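PDB 5HOS: cellulase from Xanthomonas axonopodis pv. citri, which probably hydrolyses internal beta-1,4-glucosidic bonds of cellulose, as an endo-beta-1,4-glucanase of glycosyl hydrolase family 5. Local coordinates for residues T124-F135 / D162-A171. Residues are numbered along the deposited sequence; the frame is centred on the assembly and turned at random.
Sequences TIGSTKVPISTF and DIDPQAWATA
Ala171 and Ile132 meet where the start of helix 132-145 packs against the second turn of helix 165-181, a worked example of how two successive outer helices of a (beta/alpha)8 barrel pack through small and branched side chains. The methyl of Ala171 faces two isoleucines, 3.9 Å from Ile132 CG1 and 4.0 Å from Ile125 CG2. Deeper in, Phe135 and Trp168 meet obliquely, their planes at 46° and Phe135 CE2 3.8 Å from Trp168 CH2. Ile125 links the two aromatics: its CD1 rests over one face of Phe135, off the ring centre, and also reaches the edge of Trp168 at CZ3. With CG of Trp168 opposite the backbone N (chi1 170°), the six-membered ring is carried to Phe135 and Ile125; NE1 bonds to Pro191 O, and Met157 touches both rings.

Toward the exposed end the packing gives way to loops. Thr124, ending strand 123-124, lays CG2 against Ile163 CB and donates OG1 to Asp162 OD1 (3.0 Å), approaching from 38° above the carboxylate plane. Asp162 OD2 forms a salt bridge with Lys119. Beside this edge, in a type II beta turn from Thr124 to Ser127, Thr124 O receives both Ser127 N and Ser127 OG, the latter at 2.6 Å. With Thr124 and Lys119 sharing its carboxylate, Asp162 probably has its charge compensated at the solvent side, while close apolar fit holds the buried part.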
# COMPACT_ATOMS: atom_id res chain seq x y z
N THR A 124 2.00 -11.75 -16.14
CA THR A 124 1.04 -10.71 -15.83
C THR A 124 -0.38 -11.28 -15.77
O THR A 124 -0.76 -12.14 -16.58
CB THR A 124 1.16 -9.56 -16.86
OG1 THR A 124 2.50 -9.05 -16.84
CG2 THR A 124 0.20 -8.43 -16.57
N ILE A 125 -1.16 -10.80 -14.80
CA ILE A 125 -2.58 -11.13 -14.69
C ILE A 125 -3.28 -10.75 -16.00
O ILE A 125 -3.06 -9.66 -16.51
CB ILE A 125 -3.24 -10.38 -13.50
CG1 ILE A 125 -2.67 -10.86 -12.17
CG2 ILE A 125 -4.75 -10.59 -13.49
CD1 ILE A 125 -2.86 -9.87 -11.03
N GLY A 126 -4.10 -11.64 -16.54
CA GLY A 126 -4.73 -11.44 -17.85
C GLY A 126 -4.06 -12.17 -19.00
O GLY A 126 -4.65 -12.32 -20.06
N SER A 127 -2.81 -12.59 -18.81
CA SER A 127 -2.14 -13.49 -19.75
C SER A 127 -2.81 -14.87 -19.75
O SER A 127 -3.59 -15.20 -18.84
CB SER A 127 -0.66 -13.64 -19.37
OG SER A 127 -0.52 -14.26 -18.10
N THR A 128 -2.51 -15.68 -20.76
CA THR A 128 -3.06 -17.04 -20.81
C THR A 128 -2.51 -17.87 -19.64
O THR A 128 -3.23 -18.69 -19.08
CB THR A 128 -2.81 -17.71 -22.17
OG1 THR A 128 -1.42 -17.68 -22.48
CG2 THR A 128 -3.57 -16.97 -23.26
N LYS A 129 -1.26 -17.62 -19.24
CA LYS A 129 -0.65 -18.30 -18.10
C LYS A 129 -1.33 -17.96 -16.76
O LYS A 129 -1.49 -18.85 -15.92
CB LYS A 129 0.85 -17.97 -18.03
CG LYS A 129 1.65 -18.71 -16.97
CD LYS A 129 1.87 -20.18 -17.31
CE LYS A 129 2.90 -20.78 -16.37
NZ LYS A 129 3.19 -22.21 -16.67
N VAL A 130 -1.70 -16.70 -16.56
CA VAL A 130 -2.31 -16.22 -15.31
C VAL A 130 -3.62 -15.51 -15.62
O VAL A 130 -3.67 -14.27 -15.68
CB VAL A 130 -1.33 -15.29 -14.53
CG1 VAL A 130 -1.93 -14.86 -13.18
CG2 VAL A 130 -0.00 -16.00 -14.29
N PRO A 131 -4.70 -16.28 -15.85
CA PRO A 131 -5.99 -15.62 -16.11
C PRO A 131 -6.55 -14.91 -14.88
O PRO A 131 -6.13 -15.19 -13.76
CB PRO A 131 -6.90 -16.76 -16.55
CG PRO A 131 -6.27 -18.00 -16.05
CD PRO A 131 -4.80 -17.75 -15.95
N ILE A 132 -7.53 -14.04 -15.10
CA ILE A 132 -8.14 -13.28 -14.00
C ILE A 132 -8.59 -14.21 -12.87
O ILE A 132 -8.44 -13.89 -11.69
CB ILE A 132 -9.31 -12.39 -14.49
CG1 ILE A 132 -8.83 -11.08 -15.15
CG2 ILE A 132 -10.20 -11.94 -13.33
CD1 ILE A 132 -7.56 -11.12 -15.95
N SER A 133 -9.13 -15.37 -13.24
CA SER A 133 -9.55 -16.40 -12.29
C SER A 133 -8.48 -16.75 -11.26
O SER A 133 -8.80 -17.02 -10.11
CB SER A 133 -9.99 -17.68 -13.03
OG SER A 133 -8.90 -18.27 -13.73
N THR A 134 -7.22 -16.76 -11.66
CA THR A 134 -6.12 -17.03 -10.74
C THR A 134 -6.00 -15.96 -9.64
O THR A 134 -5.79 -16.28 -8.47
CB THR A 134 -4.80 -17.20 -11.51
OG1 THR A 134 -4.90 -18.38 -12.32
CG2 THR A 134 -3.61 -17.33 -10.58
N PHE A 135 -6.15 -14.70 -10.04
CA PHE A 135 -6.13 -13.58 -9.11
C PHE A 135 -7.37 -13.60 -8.21
O PHE A 135 -7.26 -13.40 -6.99
CB PHE A 135 -6.01 -12.27 -9.91
CG PHE A 135 -5.82 -11.03 -9.06
CD1 PHE A 135 -4.88 -10.99 -8.02
CD2 PHE A 135 -6.55 -9.89 -9.34
CE1 PHE A 135 -4.70 -9.85 -7.28
CE2 PHE A 135 -6.36 -8.73 -8.59
CZ PHE A 135 -5.44 -8.72 -7.56
N ASP A 162 2.83 -3.27 -16.26
CA ASP A 162 2.89 -3.67 -17.68
C ASP A 162 1.60 -4.37 -18.10
O ASP A 162 1.58 -5.27 -18.92
CB ASP A 162 4.18 -4.44 -18.02
CG ASP A 162 4.34 -5.73 -17.25
OD1 ASP A 162 3.37 -6.22 -16.63
OD2 ASP A 162 5.47 -6.28 -17.29
N ILE A 163 0.51 -3.90 -17.52
CA ILE A 163 -0.83 -4.27 -17.91
C ILE A 163 -1.45 -2.91 -18.11
O ILE A 163 -1.25 -2.01 -17.29
CB ILE A 163 -1.57 -5.11 -16.84
CG1 ILE A 163 -3.05 -5.26 -17.20
CG2 ILE A 163 -1.43 -4.53 -15.44
CD1 ILE A 163 -3.75 -6.38 -16.47
N ASP A 164 -2.15 -2.72 -19.21
CA ASP A 164 -2.68 -1.40 -19.49
C ASP A 164 -3.84 -1.12 -18.53
O ASP A 164 -4.49 -2.06 -18.04
CB ASP A 164 -3.08 -1.24 -20.95
CG ASP A 164 -4.46 -1.74 -21.23
OD1 ASP A 164 -5.43 -0.97 -21.05
OD2 ASP A 164 -4.55 -2.90 -21.63
N PRO A 165 -4.08 0.17 -18.26
CA PRO A 165 -5.07 0.57 -17.25
C PRO A 165 -6.46 -0.03 -17.41
O PRO A 165 -7.08 -0.36 -16.40
CB PRO A 165 -5.09 2.10 -17.39
CG PRO A 165 -3.69 2.43 -17.77
CD PRO A 165 -3.36 1.36 -18.77
N GLN A 166 -6.96 -0.18 -18.64
CA GLN A 166 -8.31 -0.74 -18.83
C GLN A 166 -8.36 -2.24 -18.50
O GLN A 166 -9.32 -2.71 -17.88
CB GLN A 166 -8.81 -0.46 -20.26
CG GLN A 166 -10.33 -0.48 -20.38
CD GLN A 166 -11.03 0.61 -19.54
OE1 GLN A 166 -10.83 1.82 -19.75
NE2 GLN A 166 -11.85 0.18 -18.59
N ALA A 167 -7.34 -2.99 -18.92
CA ALA A 167 -7.25 -4.42 -18.61
C ALA A 167 -7.07 -4.63 -17.11
O ALA A 167 -7.65 -5.56 -16.54
CB ALA A 167 -6.10 -5.07 -19.35
N TRP A 168 -6.28 -3.77 -16.48
CA TRP A 168 -6.11 -3.83 -15.04
C TRP A 168 -7.43 -3.56 -14.31
O TRP A 168 -7.79 -4.30 -13.40
CB TRP A 168 -5.02 -2.88 -14.52
CG TRP A 168 -5.09 -2.82 -13.04
CD1 TRP A 168 -5.50 -1.77 -12.28
CD2 TRP A 168 -4.89 -3.92 -12.14
NE1 TRP A 168 -5.52 -2.12 -10.96
CE2 TRP A 168 -5.16 -3.44 -10.84
CE3 TRP A 168 -4.51 -5.26 -12.30
CZ2 TRP A 168 -5.04 -4.24 -9.71
CZ3 TRP A 168 -4.39 -6.06 -11.17
CH2 TRP A 168 -4.65 -5.55 -9.89
N ALA A 169 -8.15 -2.52 -14.71
CA ALA A 169 -9.44 -2.20 -14.09
C ALA A 169 -10.42 -3.38 -14.15
O ALA A 169 -11.14 -3.60 -13.20
CB ALA A 169 -10.08 -0.97 -14.72
N THR A 170 -10.43 -4.11 -15.26
CA THR A 170 -11.27 -5.30 -15.40
C THR A 170 -10.87 -6.40 -14.41
O THR A 170 -11.74 -6.98 -13.76
CB THR A 170 -11.22 -5.83 -16.85
OG1 THR A 170 -11.68 -4.80 -17.72
CG2 THR A 170 -12.09 -7.09 -17.03
N ALA A 171 -9.56 -6.66 -14.28
CA ALA A 171 -9.05 -7.60 -13.29
C ALA A 171 -9.37 -7.16 -11.86
O ALA A 171 -9.83 -7.96 -11.04
CB ALA A 171 -7.54 -7.77 -13.46